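Local structure of recombination protein RecR (Deinococcus radiodurans, 1VDD) at residues 101-106 / 128-133; 139-144 / 152-157; 109-114 / 122-127. The protein probably takes part in RecBC-independent recombinational DNA repair, binding DNA and zinc, and may act together with RecF and RecO. All coordinates share one frame; numbering follows the deposited sequence.

Contact 1 (101-106 / 128-133); sequences RGLYHV and LPRVGQ
Arg130 reaches across to Leu103, Tyr104 and His105 on strand 103-106, an outermost strand of the parallel sheet of the Toprim domain. Arg130 sits at the end of a 3-10 turn. Its CB points toward the strand, and CG lies beside the backbone N (chi1 -70°). CB and CG begin the reach without touching the strand. The chain then bends about the CG-CD bond (chi3 64°), and this turn carries NE and the guanidinium to the strand. CZ lies 3.6 Å from Tyr104 O. Both terminal nitrogens meet that oxygen, which lies near the guanidinium plane. The bond from NH1 to Tyr104 O is the firmer one, at 3.0 Å; the bond from NH2 is weak. NH2 also passes Leu103, whose CD1 lies at the guanidinium edge, 3.5 Å from NH2.

Leu103 and His105 make backbone bonds to strand 81-85, so Tyr104 O faces the other way, off the sheet edge, and Arg130 takes it up. The Arg130 side chain also touches Cys60, a zinc ligand, and comes within about 6 Å of the zinc ion at its nearest. This places Arg130 where the zinc finger meets the sheet edge. His105 NE2 bonds to His123 O, which is consistent with ND1 serving as an acceptor. Arg130 NH1 meets His105 ND1 at the ring edge, in a weak bond of 3.1 Å, with ring and guanidinium planes 49° apart.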
ATOM      1  N   ARG A 101      14.422  28.607  16.710  1.00 38.59           N
ATOM      2  CA  ARG A 101      15.629  28.543  17.522  1.00 44.70           C
ATOM      3  C   ARG A 101      15.370  28.706  19.028  1.00 38.40           C
ATOM      4  O   ARG A 101      16.281  29.026  19.792  1.00 38.30           O
ATOM      5  CB  ARG A 101      16.637  29.587  17.031  1.00 52.29           C
ATOM      6  CG  ARG A 101      16.140  31.027  17.060  1.00 65.06           C
ATOM      7  CD  ARG A 101      17.164  31.949  16.405  1.00 77.26           C
ATOM      8  NE  ARG A 101      16.834  33.365  16.547  1.00 85.54           N
ATOM      9  CZ  ARG A 101      16.892  34.038  17.692  1.00 90.13           C
ATOM     10  NH1 ARG A 101      17.270  33.427  18.806  1.00 92.77           N
ATOM     11  NH2 ARG A 101      16.579  35.327  17.723  1.00 93.51           N
ATOM     12  N   GLY A 102      14.138  28.443  19.455  1.00 32.96           N
ATOM     13  CA  GLY A 102      13.810  28.583  20.864  1.00 34.63           C
ATOM     14  C   GLY A 102      14.083  27.379  21.741  1.00 28.08           C
ATOM     15  O   GLY A 102      14.856  26.476  21.401  1.00 26.81           O
ATOM     16  N   LEU A 103      13.439  27.357  22.895  1.00 30.57           N
ATOM     17  CA  LEU A 103      13.624  26.241  23.813  1.00 30.47           C
ATOM     18  C   LEU A 103      12.487  25.246  23.617  1.00 32.78           C
ATOM     19  O   LEU A 103      11.417  25.613  23.144  1.00 41.03           O
ATOM     20  CB  LEU A 103      13.643  26.742  25.260  1.00 26.13           C
ATOM     21  CG  LEU A 103      14.672  27.806  25.675  1.00 30.93           C
ATOM     22  CD1 LEU A 103      14.660  27.931  27.194  1.00 29.54           C
ATOM     23  CD2 LEU A 103      16.083  27.430  25.203  1.00 25.33           C
ATOM     24  N   TYR A 104      12.716  23.984  23.952  1.00 29.09           N
ATOM     25  CA  TYR A 104      11.660  22.988  23.828  1.00 32.75           C
ATOM     26  C   TYR A 104      11.294  22.447  25.210  1.00 33.13           C
ATOM     27  O   TYR A 104      11.984  22.703  26.179  1.00 38.86           O
ATOM     28  CB  TYR A 104      12.118  21.803  22.977  1.00 24.31           C
ATOM     29  CG  TYR A 104      12.499  22.136  21.565  1.00 30.74           C
ATOM     30  CD1 TYR A 104      13.827  22.297  21.208  1.00 22.50           C
ATOM     31  CD2 TYR A 104      11.524  22.263  20.574  1.00 30.86           C
ATOM     32  CE1 TYR A 104      14.183  22.573  19.906  1.00 32.66           C
ATOM     33  CE2 TYR A 104      11.863  22.541  19.276  1.00 21.90           C
ATOM     34  CZ  TYR A 104      13.198  22.699  18.941  1.00 35.02           C
ATOM     35  OH  TYR A 104      13.556  23.005  17.648  1.00 36.95           O
ATOM     36  N   HIS A 105      10.190  21.719  25.288  1.00 33.04           N
ATOM     37  CA  HIS A 105       9.774  21.063  26.525  1.00 38.41           C
ATOM     38  C   HIS A 105       9.074  19.771  26.101  1.00 38.72           C
ATOM     39  O   HIS A 105       8.203  19.787  25.233  1.00 39.63           O
ATOM     40  CB  HIS A 105       8.815  21.900  27.368  1.00 31.96           C
ATOM     41  CG  HIS A 105       8.558  21.298  28.715  1.00 37.31           C
ATOM     42  ND1 HIS A 105       9.475  21.360  29.744  1.00 37.57           N
ATOM     43  CD2 HIS A 105       7.530  20.544  29.176  1.00 40.39           C
ATOM     44  CE1 HIS A 105       9.025  20.670  30.777  1.00 35.76           C
ATOM     45  NE2 HIS A 105       7.848  20.164  30.459  1.00 35.62           N
ATOM     46  N   VAL A 106       9.451  18.654  26.712  1.00 36.08           N
ATOM     47  CA  VAL A 106       8.876  17.382  26.322  1.00 34.71           C
ATOM     48  C   VAL A 106       8.008  16.641  27.346  1.00 40.28           C
ATOM     49  O   VAL A 106       8.507  16.062  28.313  1.00 40.84           O
ATOM     50  CB  VAL A 106       9.993  16.426  25.855  1.00 36.55           C
ATOM     51  CG1 VAL A 106       9.389  15.142  25.352  1.00 38.30           C
ATOM     52  CG2 VAL A 106      10.845  17.094  24.776  1.00 29.43           C
ATOM     53  N   LEU A 128       5.841  24.495  34.276  1.00 47.50           N
ATOM     54  CA  LEU A 128       5.330  25.674  34.975  1.00 49.40           C
ATOM     55  C   LEU A 128       6.432  26.634  35.426  1.00 51.45           C
ATOM     56  O   LEU A 128       6.463  27.791  35.011  1.00 49.28           O
ATOM     57  CB  LEU A 128       4.499  25.259  36.195  1.00 46.99           C
ATOM     58  CG  LEU A 128       3.290  24.354  35.967  1.00 45.90           C
ATOM     59  CD1 LEU A 128       2.518  24.278  37.261  1.00 43.60           C
ATOM     60  CD2 LEU A 128       2.391  24.901  34.854  1.00 49.37           C
ATOM     61  N   PRO A 129       7.361  26.162  36.275  1.00 51.36           N
ATOM     62  CA  PRO A 129       8.424  27.057  36.725  1.00 49.14           C
ATOM     63  C   PRO A 129       9.244  27.681  35.599  1.00 49.48           C
ATOM     64  O   PRO A 129       9.821  28.749  35.774  1.00 57.20           O
ATOM     65  CB  PRO A 129       9.254  26.168  37.649  1.00 45.25           C
ATOM     66  CG  PRO A 129       9.068  24.812  37.061  1.00 50.20           C
ATOM     67  CD  PRO A 129       7.596  24.790  36.755  1.00 48.66           C
ATOM     68  N   ARG A 130       9.299  27.033  34.443  1.00 52.21           N
ATOM     69  CA  ARG A 130      10.066  27.584  33.321  1.00 51.92           C
ATOM     70  C   ARG A 130       9.338  28.724  32.625  1.00 50.51           C
ATOM     71  O   ARG A 130       9.956  29.521  31.921  1.00 50.85           O
ATOM     72  CB  ARG A 130      10.366  26.505  32.276  1.00 48.64           C
ATOM     73  CG  ARG A 130      11.355  25.453  32.721  1.00 45.65           C
ATOM     74  CD  ARG A 130      11.595  24.478  31.608  1.00 42.82           C
ATOM     75  NE  ARG A 130      12.229  25.105  30.452  1.00 45.63           N
ATOM     76  CZ  ARG A 130      12.279  24.540  29.250  1.00 50.52           C
ATOM     77  NH1 ARG A 130      11.726  23.346  29.063  1.00 51.46           N
ATOM     78  NH2 ARG A 130      12.883  25.155  28.238  1.00 46.81           N
ATOM     79  N   VAL A 131       8.025  28.795  32.820  1.00 52.28           N
ATOM     80  CA  VAL A 131       7.222  29.823  32.177  1.00 53.14           C
ATOM     81  C   VAL A 131       7.082  31.105  32.987  1.00 56.61           C
ATOM     82  O   VAL A 131       6.638  31.092  34.136  1.00 55.54           O
ATOM     83  CB  VAL A 131       5.806  29.290  31.836  1.00 52.87           C
ATOM     84  CG1 VAL A 131       4.986  30.381  31.141  1.00 52.96           C
ATOM     85  CG2 VAL A 131       5.914  28.058  30.943  1.00 43.88           C
ATOM     86  N   GLY A 132       7.461  32.214  32.362  1.00 58.92           N
ATOM     87  CA  GLY A 132       7.364  33.510  33.003  1.00 60.81           C
ATOM     88  C   GLY A 132       6.738  34.504  32.044  1.00 62.06           C
ATOM     89  O   GLY A 132       6.215  34.119  30.993  1.00 63.89           O
ATOM     90  N   GLN A 133       6.791  35.785  32.388  1.00 57.97           N
ATOM     91  CA  GLN A 133       6.216  36.807  31.527  1.00 54.95           C
ATOM     92  C   GLN A 133       7.215  37.292  30.481  1.00 49.89           C
ATOM     93  O   GLN A 133       8.435  37.184  30.660  1.00 37.75           O
ATOM     94  CB  GLN A 133       5.713  37.975  32.375  1.00 64.92           C
ATOM     95  CG  GLN A 133       4.609  37.571  33.344  1.00 75.18           C
ATOM     96  CD  GLN A 133       4.221  38.678  34.306  1.00 82.09           C
ATOM     97  OE1 GLN A 133       3.359  38.491  35.170  1.00 81.62           O
ATOM     98  NE2 GLN A 133       4.859  39.839  34.165  1.00 85.60           N
TER

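Contact 2 (139-144 / 152-157); sequences LATGTT and LYLQRL
Leu139 of strand 136-139 lays its side chain against Leu154 and Gln155 of helix 145-158. Its CG stands beside the backbone N (chi1 -55°), and the two methyls divide between neighbouring helix residues. Leu139 CD2 lies 4.2 Å from Leu154 CB. Leu139 CD1 lies 4.1 Å from Gln155 N, so this methyl meets the helix backbone as well as the side chain. Thr141 then turns its methyl to the helix, with CG2 4.2 Å from Leu154 CD1. Leu154 is thus touched at its CB by one residue and at its tip by another. Thr141 OG1 bonds to Gly147 O, so its polar and apolar branches both meet the helix. Thr143 OG1 bonds to Gly176 N and Pro173 O of the second subunit. Thr144 is the N-cap, and its OG1 bonds to Gly147 N in the first turn of the helix. Strand 136-139, this loop, helix 145-158 and parallel strand 164-167 form a beta-alpha-beta crossover of the Toprim fold, with the leucines packing the helix on the sheet.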
ATOM      1  N   LEU A 139       2.262  25.694  21.783  1.00 32.99           N
ATOM      2  CA  LEU A 139       1.778  24.353  22.050  1.00 36.37           C
ATOM      3  C   LEU A 139       1.848  23.556  20.762  1.00 36.04           C
ATOM      4  O   LEU A 139       1.076  23.779  19.825  1.00 38.18           O
ATOM      5  CB  LEU A 139       0.353  24.406  22.589  1.00 30.22           C
ATOM      6  CG  LEU A 139       0.269  25.311  23.816  1.00 31.60           C
ATOM      7  CD1 LEU A 139      -1.166  25.352  24.319  1.00 33.79           C
ATOM      8  CD2 LEU A 139       1.233  24.816  24.890  1.00 30.28           C
ATOM      9  N   ALA A 140       2.793  22.627  20.724  1.00 35.76           N
ATOM     10  CA  ALA A 140       3.000  21.815  19.540  1.00 36.14           C
ATOM     11  C   ALA A 140       2.703  20.348  19.760  1.00 36.41           C
ATOM     12  O   ALA A 140       3.420  19.485  19.252  1.00 39.97           O
ATOM     13  CB  ALA A 140       4.411  21.986  19.038  1.00 31.31           C
ATOM     14  N   THR A 141       1.652  20.063  20.521  1.00 32.45           N
ATOM     15  CA  THR A 141       1.262  18.687  20.738  1.00 31.99           C
ATOM     16  C   THR A 141       0.523  18.259  19.477  1.00 32.14           C
ATOM     17  O   THR A 141       0.176  19.095  18.642  1.00 31.11           O
ATOM     18  CB  THR A 141       0.328  18.532  21.938  1.00 28.26           C
ATOM     19  OG1 THR A 141      -0.911  19.171  21.662  1.00 31.69           O
ATOM     20  CG2 THR A 141       0.944  19.151  23.171  1.00 31.15           C
ATOM     21  N   GLY A 142       0.300  16.957  19.344  1.00 31.23           N
ATOM     22  CA  GLY A 142      -0.380  16.422  18.177  1.00 31.36           C
ATOM     23  C   GLY A 142      -1.704  17.084  17.839  1.00 23.32           C
ATOM     24  O   GLY A 142      -2.035  18.143  18.343  1.00 22.31           O
ATOM     25  N   THR A 143      -2.483  16.446  16.987  1.00 24.56           N
ATOM     26  CA  THR A 143      -3.756  17.025  16.586  1.00 34.51           C
ATOM     27  C   THR A 143      -4.852  15.987  16.710  1.00 41.66           C
ATOM     28  O   THR A 143      -5.960  16.151  16.197  1.00 50.91           O
ATOM     29  CB  THR A 143      -3.684  17.531  15.147  1.00 21.71           C
ATOM     30  OG1 THR A 143      -3.274  16.454  14.298  1.00 23.26           O
ATOM     31  CG2 THR A 143      -2.671  18.646  15.051  1.00 11.31           C
ATOM     32  N   THR A 144      -4.515  14.896  17.376  1.00 45.13           N
ATOM     33  CA  THR A 144      -5.482  13.850  17.624  1.00 48.70           C
ATOM     34  C   THR A 144      -6.281  14.453  18.769  1.00 48.21           C
ATOM     35  O   THR A 144      -5.936  15.538  19.245  1.00 51.17           O
ATOM     36  CB  THR A 144      -4.773  12.579  18.081  1.00 46.54           C
ATOM     37  OG1 THR A 144      -4.069  12.849  19.298  1.00 41.16           O
ATOM     38  CG2 THR A 144      -3.766  12.143  17.018  1.00 43.29           C
ATOM     39  N   LEU A 152      -5.111  22.046  25.249  1.00 41.97           N
ATOM     40  CA  LEU A 152      -6.084  22.871  25.950  1.00 41.11           C
ATOM     41  C   LEU A 152      -5.850  22.765  27.452  1.00 39.25           C
ATOM     42  O   LEU A 152      -6.044  23.725  28.186  1.00 36.91           O
ATOM     43  CB  LEU A 152      -7.510  22.458  25.578  1.00 46.63           C
ATOM     44  CG  LEU A 152      -7.908  22.685  24.109  1.00 51.56           C
ATOM     45  CD1 LEU A 152      -9.430  22.580  23.983  1.00 55.33           C
ATOM     46  CD2 LEU A 152      -7.450  24.063  23.625  1.00 49.55           C
ATOM     47  N   TYR A 153      -5.410  21.603  27.912  1.00 41.79           N
ATOM     48  CA  TYR A 153      -5.136  21.461  29.333  1.00 46.52           C
ATOM     49  C   TYR A 153      -3.960  22.360  29.667  1.00 46.56           C
ATOM     50  O   TYR A 153      -3.980  23.085  30.664  1.00 46.41           O
ATOM     51  CB  TYR A 153      -4.764  20.026  29.698  1.00 45.09           C
ATOM     52  CG  TYR A 153      -4.333  19.905  31.140  1.00 49.23           C
ATOM     53  CD1 TYR A 153      -5.273  19.890  32.175  1.00 47.82           C
ATOM     54  CD2 TYR A 153      -2.985  19.870  31.479  1.00 50.92           C
ATOM     55  CE1 TYR A 153      -4.878  19.845  33.501  1.00 44.90           C
ATOM     56  CE2 TYR A 153      -2.578  19.827  32.802  1.00 52.08           C
ATOM     57  CZ  TYR A 153      -3.528  19.815  33.807  1.00 52.24           C
ATOM     58  OH  TYR A 153      -3.117  19.775  35.117  1.00 54.10           O
ATOM     59  N   LEU A 154      -2.931  22.302  28.823  1.00 47.16           N
ATOM     60  CA  LEU A 154      -1.724  23.100  29.026  1.00 48.36           C
ATOM     61  C   LEU A 154      -2.045  24.586  28.991  1.00 49.07           C
ATOM     62  O   LEU A 154      -1.529  25.360  29.805  1.00 49.90           O
ATOM     63  CB  LEU A 154      -0.670  22.745  27.972  1.00 46.23           C
ATOM     64  CG  LEU A 154      -0.087  21.332  28.109  1.00 43.93           C
ATOM     65  CD1 LEU A 154       0.860  21.045  26.956  1.00 39.73           C
ATOM     66  CD2 LEU A 154       0.640  21.205  29.442  1.00 41.09           C
ATOM     67  N   GLN A 155      -2.898  24.979  28.049  1.00 46.93           N
ATOM     68  CA  GLN A 155      -3.318  26.371  27.933  1.00 46.86           C
ATOM     69  C   GLN A 155      -3.904  26.830  29.275  1.00 46.32           C
ATOM     70  O   GLN A 155      -3.469  27.838  29.840  1.00 39.76           O
ATOM     71  CB  GLN A 155      -4.374  26.510  26.830  1.00 48.13           C
ATOM     72  CG  GLN A 155      -4.931  27.920  26.667  1.00 49.86           C
ATOM     73  CD  GLN A 155      -6.047  28.005  25.631  1.00 49.87           C
ATOM     74  OE1 GLN A 155      -6.735  29.024  25.530  1.00 37.50           O
ATOM     75  NE2 GLN A 155      -6.226  26.935  24.856  1.00 46.93           N
ATOM     76  N   ARG A 156      -4.888  26.078  29.773  1.00 48.20           N
ATOM     77  CA  ARG A 156      -5.539  26.379  31.046  1.00 46.36           C
ATOM     78  C   ARG A 156      -4.484  26.575  32.122  1.00 47.84           C
ATOM     79  O   ARG A 156      -4.430  27.619  32.776  1.00 47.62           O
ATOM     80  CB  ARG A 156      -6.462  25.228  31.471  1.00 47.77           C
ATOM     81  CG  ARG A 156      -7.689  24.995  30.588  1.00 53.70           C
ATOM     82  CD  ARG A 156      -8.796  26.004  30.864  1.00 61.01           C
ATOM     83  NE  ARG A 156      -9.885  25.936  29.884  1.00 67.76           N
ATOM     84  CZ  ARG A 156     -10.697  24.893  29.715  1.00 67.74           C
ATOM     85  NH1 ARG A 156     -10.553  23.804  30.465  1.00 65.23           N
ATOM     86  NH2 ARG A 156     -11.655  24.937  28.790  1.00 64.34           N
ATOM     87  N   LEU A 157      -3.636  25.565  32.286  1.00 49.01           N
ATOM     88  CA  LEU A 157      -2.591  25.589  33.299  1.00 47.46           C
ATOM     89  C   LEU A 157      -1.645  26.764  33.215  1.00 47.65           C
ATOM     90  O   LEU A 157      -1.424  27.455  34.202  1.00 51.77           O
ATOM     91  CB  LEU A 157      -1.776  24.293  33.258  1.00 45.72           C
ATOM     92  CG  LEU A 157      -1.930  23.383  34.480  1.00 47.93           C
ATOM     93  CD1 LEU A 157      -0.995  22.187  34.380  1.00 46.27           C
ATOM     94  CD2 LEU A 157      -1.623  24.174  35.732  1.00 50.65           C
TER

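Contact 3 (109-114 / 122-127); sequences GVLSPM and LHIKPL
Leu122 pushes its forked end against the backbone of Gly109 and Val110 and against the side chain of Leu111. Its CB points toward the other segment. Chi1 of -62° sets CG beside the backbone N, and the fork beyond it sends CD2 to Gly109 and CD1 to Val110 and Leu111. Leu122 CD2 sits over Gly109, 3.2 Å from CA, which is tight. A CB on Gly109 would collide with this methyl, and the backbone angles there also suit glycine. Leu122 CD1 stands over the face of the Val110-Leu111 peptide, 3.4 Å from Val110 C. It also meets the side chain of Leu111, which comes obliquely from beside it: Leu111 CD2 is 3.6 Å from Leu122 CD1. The CB of Leu111 does not point straight at the other segment; CD2 closes the distance. The same CD2 also meets Ile124 CD1, at 4.3 Å, so one methyl touches two residues of 122-127. With an alanine here in place of Leu122, Gly109 CA and the Val110 peptide face would probably lose their covering methyls, leaving Leu111 CD2 only Ile124 in 122-127.

Leu111 N is bonded to Thr150 OG1 of helix 145-158. His123, between the two apolar residues, stacks its ring on Phe61 of the zinc finger. The packing folds one part of the long connection between Toprim strands 103-106 and 136-139 back on another, and the chain turns at His123, the centre of an inverse gamma turn.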
ATOM      1  N   GLY A 109       4.579  12.228  26.434  1.00 44.64           N
ATOM      2  CA  GLY A 109       3.350  11.587  26.009  1.00 41.60           C
ATOM      3  C   GLY A 109       2.204  12.553  25.780  1.00 40.82           C
ATOM      4  O   GLY A 109       2.392  13.752  25.595  1.00 38.50           O
ATOM      5  N   VAL A 110       0.995  12.017  25.798  1.00 45.41           N
ATOM      6  CA  VAL A 110      -0.192  12.824  25.589  1.00 45.26           C
ATOM      7  C   VAL A 110      -1.198  12.442  26.642  1.00 40.98           C
ATOM      8  O   VAL A 110      -1.239  11.300  27.067  1.00 38.69           O
ATOM      9  CB  VAL A 110      -0.845  12.521  24.243  1.00 45.50           C
ATOM     10  CG1 VAL A 110      -1.637  13.722  23.777  1.00 47.28           C
ATOM     11  CG2 VAL A 110       0.205  12.105  23.234  1.00 52.48           C
ATOM     12  N   LEU A 111      -2.020  13.393  27.051  1.00 47.57           N
ATOM     13  CA  LEU A 111      -3.045  13.104  28.035  1.00 56.50           C
ATOM     14  C   LEU A 111      -4.037  12.110  27.436  1.00 58.44           C
ATOM     15  O   LEU A 111      -4.079  11.907  26.227  1.00 55.99           O
ATOM     16  CB  LEU A 111      -3.763  14.392  28.445  1.00 54.65           C
ATOM     17  CG  LEU A 111      -2.839  15.406  29.123  1.00 59.14           C
ATOM     18  CD1 LEU A 111      -3.634  16.620  29.565  1.00 61.69           C
ATOM     19  CD2 LEU A 111      -2.171  14.753  30.324  1.00 60.84           C
ATOM     20  N   SER A 112      -4.815  11.474  28.299  1.00 64.71           N
ATOM     21  CA  SER A 112      -5.812  10.507  27.873  1.00 71.49           C
ATOM     22  C   SER A 112      -6.620  10.115  29.095  1.00 75.45           C
ATOM     23  O   SER A 112      -6.262   9.198  29.834  1.00 73.63           O
ATOM     24  CB  SER A 112      -5.147   9.278  27.253  1.00 68.68           C
ATOM     25  OG  SER A 112      -4.158   8.757  28.114  1.00 73.07           O
ATOM     26  N   PRO A 113      -7.731  10.825  29.327  1.00 81.22           N
ATOM     27  CA  PRO A 113      -8.621  10.580  30.464  1.00 85.42           C
ATOM     28  C   PRO A 113      -9.037   9.118  30.579  1.00 86.12           C
ATOM     29  O   PRO A 113      -9.179   8.588  31.682  1.00 83.82           O
ATOM     30  CB  PRO A 113      -9.807  11.505  30.175  1.00 87.94           C
ATOM     31  CG  PRO A 113      -9.822  11.575  28.664  1.00 86.78           C
ATOM     32  CD  PRO A 113      -8.355  11.746  28.359  1.00 83.07           C
ATOM     33  N   MET A 114      -9.215   8.478  29.427  1.00 87.66           N
ATOM     34  CA  MET A 114      -9.625   7.082  29.366  1.00 88.33           C
ATOM     35  C   MET A 114      -8.768   6.146  30.215  1.00 87.07           C
ATOM     36  O   MET A 114      -9.295   5.347  30.991  1.00 86.71           O
ATOM     37  CB  MET A 114      -9.585   6.582  27.922  1.00 91.54           C
ATOM     38  CG  MET A 114     -10.247   7.482  26.902  1.00 95.46           C
ATOM     39  SD  MET A 114     -10.420   6.597  25.335  1.00102.25           S
ATOM     40  CE  MET A 114      -8.682   6.411  24.832  1.00100.71           C
ATOM     41  N   LEU A 122       2.913  12.739  32.725  1.00 55.63           N
ATOM     42  CA  LEU A 122       3.597  13.545  31.710  1.00 56.97           C
ATOM     43  C   LEU A 122       4.346  14.688  32.408  1.00 57.32           C
ATOM     44  O   LEU A 122       3.885  15.218  33.419  1.00 61.02           O
ATOM     45  CB  LEU A 122       2.595  14.118  30.695  1.00 54.27           C
ATOM     46  CG  LEU A 122       1.789  13.127  29.842  1.00 52.65           C
ATOM     47  CD1 LEU A 122       0.939  13.895  28.838  1.00 46.41           C
ATOM     48  CD2 LEU A 122       2.722  12.170  29.114  1.00 45.02           C
ATOM     49  N   HIS A 123       5.496  15.068  31.862  1.00 54.58           N
ATOM     50  CA  HIS A 123       6.309  16.115  32.457  1.00 50.83           C
ATOM     51  C   HIS A 123       5.691  17.511  32.403  1.00 48.94           C
ATOM     52  O   HIS A 123       6.328  18.469  31.970  1.00 45.36           O
ATOM     53  CB  HIS A 123       7.697  16.116  31.806  1.00 50.28           C
ATOM     54  CG  HIS A 123       8.437  14.823  31.967  1.00 48.61           C
ATOM     55  ND1 HIS A 123       8.588  13.917  30.941  1.00 48.58           N
ATOM     56  CD2 HIS A 123       9.012  14.257  33.055  1.00 47.84           C
ATOM     57  CE1 HIS A 123       9.218  12.845  31.389  1.00 48.30           C
ATOM     58  NE2 HIS A 123       9.486  13.026  32.669  1.00 47.14           N
ATOM     59  N   ILE A 124       4.456  17.640  32.870  1.00 51.00           N
ATOM     60  CA  ILE A 124       3.807  18.942  32.846  1.00 52.97           C
ATOM     61  C   ILE A 124       4.233  19.838  34.006  1.00 52.10           C
ATOM     62  O   ILE A 124       4.285  21.055  33.864  1.00 51.67           O
ATOM     63  CB  ILE A 124       2.266  18.791  32.821  1.00 54.63           C
ATOM     64  CG1 ILE A 124       1.854  18.040  31.547  1.00 50.31           C
ATOM     65  CG2 ILE A 124       1.595  20.171  32.882  1.00 54.52           C
ATOM     66  CD1 ILE A 124       0.375  18.103  31.230  1.00 48.72           C
ATOM     67  N   LYS A 125       4.557  19.244  35.149  1.00 52.67           N
ATOM     68  CA  LYS A 125       4.984  20.039  36.297  1.00 54.33           C
ATOM     69  C   LYS A 125       6.253  20.862  36.029  1.00 48.70           C
ATOM     70  O   LYS A 125       6.228  22.083  36.114  1.00 50.01           O
ATOM     71  CB  LYS A 125       5.223  19.149  37.523  1.00 59.45           C
ATOM     72  CG  LYS A 125       5.557  19.941  38.795  1.00 70.79           C
ATOM     73  CD  LYS A 125       6.531  19.208  39.729  1.00 74.74           C
ATOM     74  CE  LYS A 125       7.973  19.187  39.190  1.00 78.25           C
ATOM     75  NZ  LYS A 125       8.617  20.539  39.066  1.00 74.75           N
ATOM     76  N   PRO A 126       7.376  20.205  35.696  1.00 45.68           N
ATOM     77  CA  PRO A 126       8.624  20.931  35.437  1.00 43.55           C
ATOM     78  C   PRO A 126       8.568  22.029  34.379  1.00 44.18           C
ATOM     79  O   PRO A 126       9.570  22.704  34.134  1.00 41.46           O
ATOM     80  CB  PRO A 126       9.602  19.817  35.069  1.00 44.94           C
ATOM     81  CG  PRO A 126       8.719  18.765  34.485  1.00 40.96           C
ATOM     82  CD  PRO A 126       7.550  18.768  35.424  1.00 41.91           C
ATOM     83  N   LEU A 127       7.405  22.209  33.760  1.00 45.03           N
ATOM     84  CA  LEU A 127       7.241  23.238  32.744  1.00 42.41           C
ATOM     85  C   LEU A 127       6.833  24.560  33.388  1.00 45.68           C
ATOM     86  O   LEU A 127       7.405  25.614  33.082  1.00 42.29           O
ATOM     87  CB  LEU A 127       6.184  22.809  31.720  1.00 43.81           C
ATOM     88  CG  LEU A 127       6.006  23.655  30.444  1.00 46.13           C
ATOM     89  CD1 LEU A 127       5.213  24.899  30.735  1.00 49.05           C
ATOM     90  CD2 LEU A 127       7.365  24.025  29.877  1.00 43.01           C
TER

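All three contacts lie in the Toprim domain, around its parallel sheet. Contact 3 is nested inside the loop that contact 1 closes, and contact 2 follows later in the chain. Centres of contacts 2 and 3 are about 10 Å apart; contact 1 lies about 14 Å from contact 2 and 15 Å from contact 3. Helix 145-158 joins them: Leu154 and Leu157 pack on Ile124, Tyr153 packs on Leu111, and Leu157 also touches Leu128. His105 packs on Leu127. Side-chain packing thus runs from strand 103-106 through the long connection to the helix. Contacts 1 and 3 both touch the zinc finger, while contact 2 borders the second subunit.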